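Local structure of polyketide synthase PksL (Bacillus subtilis, 5E1V) at residues V242-E254 / K262-V274. The protein probably dehydrates beta-hydroxyacyl intermediates through its double-hotdog dehydratase domain during the polyketide assembly of bacillaene. Sequence-based numbering, arbitrary orientation.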
loop_
_atom_site.group_PDB
_atom_site.type_symbol
_atom_site.label_atom_id
_atom_site.label_comp_id
_atom_site.label_asym_id
_atom_site.label_seq_id
_atom_site.Cartn_x
_atom_site.Cartn_y
_atom_site.Cartn_z
ATOM N N VAL A 242 -5.167 -10.245 -12.390
ATOM C CA VAL A 242 -3.857 -9.700 -12.674
ATOM C C VAL A 242 -3.695 -9.663 -14.164
ATOM O O VAL A 242 -4.046 -10.627 -14.853
ATOM C CB VAL A 242 -2.732 -10.509 -12.005
ATOM C CG1 VAL A 242 -2.973 -10.614 -10.491
ATOM C CG2 VAL A 242 -2.609 -11.917 -12.597
ATOM N N ARG A 243 -3.191 -8.554 -14.676
ATOM C CA ARG A 243 -2.900 -8.488 -16.071
ATOM C C ARG A 243 -1.763 -7.509 -16.303
ATOM O O ARG A 243 -1.446 -6.708 -15.423
ATOM C CB ARG A 243 -4.178 -8.177 -16.862
ATOM C CG ARG A 243 -4.479 -6.711 -17.097
ATOM C CD ARG A 243 -5.912 -6.524 -17.557
ATOM N NE ARG A 243 -6.513 -5.303 -17.004
ATOM C CZ ARG A 243 -6.869 -5.158 -15.728
ATOM N NH1 ARG A 243 -6.696 -6.152 -14.854
ATOM N NH2 ARG A 243 -7.407 -4.019 -15.304
ATOM N N ARG A 244 -1.090 -7.631 -17.443
ATOM C CA ARG A 244 -0.182 -6.567 -17.961
ATOM C C ARG A 244 -0.604 -6.023 -19.315
ATOM O O ARG A 244 -0.863 -6.800 -20.237
ATOM C CB ARG A 244 1.258 -7.069 -18.067
ATOM C CG ARG A 244 2.259 -6.009 -18.581
ATOM C CD ARG A 244 3.663 -6.596 -18.706
ATOM N NE ARG A 244 3.711 -7.558 -19.812
ATOM C CZ ARG A 244 3.792 -7.206 -21.097
ATOM N NH1 ARG A 244 3.891 -5.931 -21.457
ATOM N NH2 ARG A 244 3.795 -8.148 -22.042
ATOM N N GLU A 245 -0.660 -4.697 -19.426
ATOM C CA GLU A 245 -0.888 -3.992 -20.679
ATOM C C GLU A 245 0.262 -3.008 -20.894
ATOM O O GLU A 245 0.342 -1.966 -20.228
ATOM C CB GLU A 245 -2.250 -3.281 -20.670
ATOM C CG GLU A 245 -3.419 -4.258 -20.483
ATOM C CD GLU A 245 -4.781 -3.588 -20.286
ATOM O OE1 GLU A 245 -4.995 -2.488 -20.820
ATOM O OE2 GLU A 245 -5.644 -4.183 -19.592
ATOM N N LYS A 246 1.162 -3.380 -21.813
ATOM C CA LYS A 246 2.405 -2.670 -22.114
ATOM C C LYS A 246 3.229 -2.268 -20.866
ATOM O O LYS A 246 3.834 -3.114 -20.198
ATOM C CB LYS A 246 2.108 -1.461 -23.018
ATOM C CG LYS A 246 1.509 -1.850 -24.376
ATOM C CD LYS A 246 1.734 -0.779 -25.436
ATOM C CE LYS A 246 2.116 -1.407 -26.777
ATOM N NZ LYS A 246 1.074 -2.351 -27.264
ATOM N N GLU A 247 3.173 -0.980 -20.575
ATOM C CA GLU A 247 3.833 -0.250 -19.476
ATOM C C GLU A 247 3.116 -0.367 -18.094
ATOM O O GLU A 247 3.682 0.087 -17.053
ATOM C CB GLU A 247 3.763 1.229 -19.901
ATOM C CG GLU A 247 4.938 2.115 -19.587
ATOM C CD GLU A 247 6.101 2.034 -20.570
ATOM O OE1 GLU A 247 6.561 0.907 -20.894
ATOM O OE2 GLU A 247 6.589 3.127 -20.963
ATOM N N LEU A 248 1.899 -0.946 -18.091
ATOM C CA LEU A 248 1.020 -0.979 -16.892
ATOM C C LEU A 248 0.626 -2.341 -16.468
ATOM O O LEU A 248 0.280 -3.183 -17.322
ATOM C CB LEU A 248 -0.275 -0.228 -17.136
ATOM C CG LEU A 248 -0.036 1.198 -17.558
ATOM C CD1 LEU A 248 -1.316 1.805 -18.090
ATOM C CD2 LEU A 248 0.553 2.075 -16.445
ATOM N N ILE A 249 0.656 -2.574 -15.145
ATOM C CA ILE A 249 0.207 -3.833 -14.544
ATOM C C ILE A 249 -0.921 -3.491 -13.604
ATOM O O ILE A 249 -0.952 -2.354 -13.071
ATOM C CB ILE A 249 1.311 -4.608 -13.803
ATOM C CG1 ILE A 249 1.948 -3.780 -12.665
ATOM C CG2 ILE A 249 2.402 -5.027 -14.786
ATOM C CD1 ILE A 249 2.665 -4.606 -11.617
ATOM N N TYR A 250 -1.828 -4.463 -13.436
ATOM C CA TYR A 250 -3.052 -4.329 -12.669
ATOM C C TYR A 250 -3.222 -5.566 -11.852
ATOM O O TYR A 250 -2.951 -6.672 -12.325
ATOM C CB TYR A 250 -4.291 -4.224 -13.589
ATOM C CG TYR A 250 -4.266 -3.152 -14.666
ATOM C CD1 TYR A 250 -3.523 -3.330 -15.843
ATOM C CD2 TYR A 250 -5.025 -1.996 -14.555
ATOM C CE1 TYR A 250 -3.502 -2.353 -16.825
ATOM C CE2 TYR A 250 -5.025 -1.029 -15.547
ATOM C CZ TYR A 250 -4.259 -1.237 -16.684
ATOM O OH TYR A 250 -4.263 -0.316 -17.665
ATOM N N VAL A 251 -3.645 -5.418 -10.596
ATOM C CA VAL A 251 -3.931 -6.537 -9.749
ATOM C C VAL A 251 -5.039 -6.101 -8.778
ATOM O O VAL A 251 -5.265 -4.923 -8.601
ATOM C CB VAL A 251 -2.739 -6.954 -8.879
ATOM C CG1 VAL A 251 -1.594 -7.402 -9.757
ATOM C CG2 VAL A 251 -2.249 -5.771 -8.040
ATOM N N THR A 252 -5.704 -7.061 -8.160
ATOM C CA THR A 252 -6.735 -6.767 -7.179
ATOM C C THR A 252 -6.296 -7.552 -5.940
ATOM O O THR A 252 -6.062 -8.754 -5.998
ATOM C CB THR A 252 -8.194 -7.069 -7.641
ATOM O OG1 THR A 252 -8.699 -6.020 -8.478
ATOM C CG2 THR A 252 -9.116 -7.082 -6.390
ATOM N N LEU A 253 -6.138 -6.838 -4.811
ATOM C CA LEU A 253 -5.652 -7.429 -3.568
ATOM C C LEU A 253 -6.810 -7.656 -2.605
ATOM O O LEU A 253 -7.534 -6.727 -2.291
ATOM C CB LEU A 253 -4.570 -6.491 -2.889
ATOM C CG LEU A 253 -3.290 -6.106 -3.639
ATOM C CD1 LEU A 253 -2.357 -5.143 -2.835
ATOM C CD2 LEU A 253 -2.542 -7.331 -4.203
ATOM N N GLU A 254 -6.990 -8.890 -2.105
ATOM C CA GLU A 254 -8.125 -9.174 -1.225
ATOM C C GLU A 254 -7.578 -9.507 0.142
ATOM O O GLU A 254 -6.798 -10.413 0.245
ATOM C CB GLU A 254 -8.964 -10.338 -1.788
ATOM C CG GLU A 254 -9.507 -10.016 -3.155
ATOM C CD GLU A 254 -10.277 -11.182 -3.717
ATOM O OE1 GLU A 254 -11.468 -11.357 -3.305
ATOM O OE2 GLU A 254 -9.637 -11.926 -4.501
ATOM N N LYS A 262 -13.039 -12.247 4.897
ATOM C CA LYS A 262 -12.622 -11.089 4.027
ATOM C C LYS A 262 -12.907 -9.792 4.762
ATOM O O LYS A 262 -14.027 -9.579 5.250
ATOM C CB LYS A 262 -13.311 -11.085 2.684
ATOM C CG LYS A 262 -12.827 -9.963 1.761
ATOM C CD LYS A 262 -13.138 -10.249 0.297
ATOM C CE LYS A 262 -12.735 -9.089 -0.615
ATOM N NZ LYS A 262 -13.050 -9.477 -2.013
ATOM N N VAL A 263 -11.885 -8.944 4.902
ATOM C CA VAL A 263 -12.022 -7.636 5.578
ATOM C C VAL A 263 -11.632 -6.375 4.778
ATOM O O VAL A 263 -11.921 -5.288 5.215
ATOM C CB VAL A 263 -11.251 -7.595 6.875
ATOM C CG1 VAL A 263 -11.852 -8.648 7.775
ATOM C CG2 VAL A 263 -9.732 -7.844 6.674
ATOM N N ALA A 264 -10.969 -6.545 3.648
ATOM C CA ALA A 264 -10.647 -5.439 2.823
ATOM C C ALA A 264 -10.384 -5.827 1.376
ATOM O O ALA A 264 -10.092 -6.950 1.011
ATOM C CB ALA A 264 -9.469 -4.602 3.408
ATOM N N GLU A 265 -10.437 -4.843 0.517
ATOM C CA GLU A 265 -10.022 -5.074 -0.851
ATOM C C GLU A 265 -9.489 -3.827 -1.488
ATOM O O GLU A 265 -10.132 -2.785 -1.437
ATOM C CB GLU A 265 -11.196 -5.570 -1.706
ATOM C CG GLU A 265 -10.818 -5.883 -3.160
ATOM C CD GLU A 265 -11.984 -6.548 -3.900
ATOM O OE1 GLU A 265 -12.090 -7.780 -3.864
ATOM O OE2 GLU A 265 -12.819 -5.844 -4.448
ATOM N N LEU A 266 -8.328 -3.965 -2.134
ATOM C CA LEU A 266 -7.795 -2.907 -3.023
ATOM C C LEU A 266 -8.063 -3.286 -4.435
ATOM O O LEU A 266 -7.369 -4.172 -4.977
ATOM C CB LEU A 266 -6.271 -2.706 -2.846
ATOM C CG LEU A 266 -5.619 -1.482 -3.443
ATOM C CD1 LEU A 266 -6.095 -0.175 -2.891
ATOM C CD2 LEU A 266 -4.154 -1.530 -3.244
ATOM N N LYS A 267 -9.038 -2.640 -5.047
ATOM C CA LYS A 267 -9.401 -3.041 -6.447
ATOM C C LYS A 267 -8.619 -2.315 -7.532
ATOM O O LYS A 267 -8.478 -1.096 -7.515
ATOM C CB LYS A 267 -10.917 -2.877 -6.593
ATOM C CG LYS A 267 -11.552 -3.303 -7.923
ATOM C CD LYS A 267 -13.084 -3.369 -7.715
ATOM C CE LYS A 267 -13.848 -3.635 -9.026
ATOM N NZ LYS A 267 -13.153 -4.671 -9.837
ATOM N N ASN A 268 -8.089 -3.067 -8.518
ATOM C CA ASN A 268 -7.282 -2.508 -9.635
ATOM C C ASN A 268 -6.154 -1.590 -9.177
ATOM O O ASN A 268 -6.054 -0.454 -9.542
ATOM C CB ASN A 268 -8.172 -1.886 -10.683
ATOM C CG ASN A 268 -8.736 -2.959 -11.614
ATOM O OD1 ASN A 268 -7.968 -3.744 -12.170
ATOM N ND2 ASN A 268 -10.042 -3.032 -11.735
ATOM N N PHE A 269 -5.342 -2.159 -8.313
ATOM C CA PHE A 269 -4.028 -1.592 -7.992
ATOM C C PHE A 269 -3.179 -1.646 -9.277
ATOM O O PHE A 269 -2.740 -2.729 -9.716
ATOM C CB PHE A 269 -3.406 -2.340 -6.846
ATOM C CG PHE A 269 -1.969 -2.015 -6.590
ATOM C CD1 PHE A 269 -1.457 -0.810 -6.915
ATOM C CD2 PHE A 269 -1.132 -2.945 -6.006
ATOM C CE1 PHE A 269 -0.127 -0.514 -6.691
ATOM C CE2 PHE A 269 0.208 -2.674 -5.823
ATOM C CZ PHE A 269 0.709 -1.433 -6.164
ATOM N N THR A 270 -2.980 -0.456 -9.835
ATOM C CA THR A 270 -2.252 -0.217 -11.107
ATOM C C THR A 270 -0.882 0.414 -10.803
ATOM O O THR A 270 -0.779 1.481 -10.124
ATOM C CB THR A 270 -2.967 0.798 -12.016
ATOM O OG1 THR A 270 -4.383 0.494 -12.119
ATOM C CG2 THR A 270 -2.316 0.805 -13.406
ATOM N N SER A 271 0.161 -0.175 -11.395
ATOM C CA SER A 271 1.518 0.316 -11.321
ATOM C C SER A 271 2.106 0.483 -12.729
ATOM O O SER A 271 1.609 -0.096 -13.704
ATOM C CB SER A 271 2.362 -0.717 -10.542
ATOM O OG SER A 271 1.850 -0.902 -9.234
ATOM N N LYS A 272 3.159 1.279 -12.824
ATOM C CA LYS A 272 3.684 1.707 -14.129
ATOM C C LYS A 272 5.160 1.500 -14.162
ATOM O O LYS A 272 5.856 1.749 -13.181
ATOM C CB LYS A 272 3.390 3.165 -14.397
ATOM C CG LYS A 272 3.873 3.695 -15.770
ATOM C CD LYS A 272 3.541 5.169 -15.964
ATOM C CE LYS A 272 4.617 6.063 -15.361
ATOM N NZ LYS A 272 4.147 7.472 -15.145
ATOM N N LEU A 273 5.637 0.989 -15.292
ATOM C CA LEU A 273 7.053 0.734 -15.469
ATOM C C LEU A 273 7.911 1.952 -15.255
ATOM O O LEU A 273 7.613 3.029 -15.799
ATOM C CB LEU A 273 7.252 0.231 -16.926
ATOM C CG LEU A 273 8.560 -0.336 -17.407
ATOM C CD1 LEU A 273 8.867 -1.675 -16.772
ATOM C CD2 LEU A 273 8.374 -0.496 -18.910
ATOM N N VAL A 274 9.000 1.788 -14.492
ATOM C CA VAL A 274 10.034 2.807 -14.407
ATOM C C VAL A 274 11.077 2.713 -15.602
ATOM O O VAL A 274 11.026 3.581 -16.520
ATOM C CB VAL A 274 10.756 2.795 -13.030
ATOM C CG1 VAL A 274 11.850 3.860 -13.036
ATOM C CG2 VAL A 274 9.781 3.088 -11.882
#
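The antiparallel hairpin formed by strands 248-256 and 262-273 belongs to the C-terminal hotdog half of the dehydratase; the axes of 248-254 and 262-273 run at 151°, close to antiparallel. Ile249 with Ser271, Val251 with Phe269 and Leu253 with Leu266 are hydrogen-bonded pairs, yet the register slips by one between Val251 and Leu253, which marks a beta bulge. At the slip, Asn268 has a positive phi (50°), and its N donates to Thr252 OG1 at 3.0 Å, almost straight at 176°; a side-chain hydroxyl accepts a backbone N-H there. On the face turned to helix 190-203, Val251 CG2 lies 3.7 Å from Phe269 CD2, and Leu253 CD1 reaches the same ring atom at 4.0 Å. On the other face of the hairpin, Thr270 CG2 and Arg243 NE lie over opposite faces of the Tyr250 ring, both offset toward the rim; Thr270 CG2 makes a CH-pi contact 4.2 Å from the centroid. Arg243 NE makes a salt bridge to Glu245 OE2, weak as a hydrogen bond, and Asn268 OD1 also meets the guanidinium edge, 3.2 Å from Arg243 NH2; the amide is turned nearly perpendicular to it. At the 254/262 end of the hairpin, the buried Glu254 carboxylate pairs through OE2 with Lys238 and through OE1 with Arg236. The extended Lys262 chain lets NZ bridge two carboxylates, 2.7 Å from Glu265 OE1 and 2.8 Å from Glu254 OE1, which it meets on the anti lone pair.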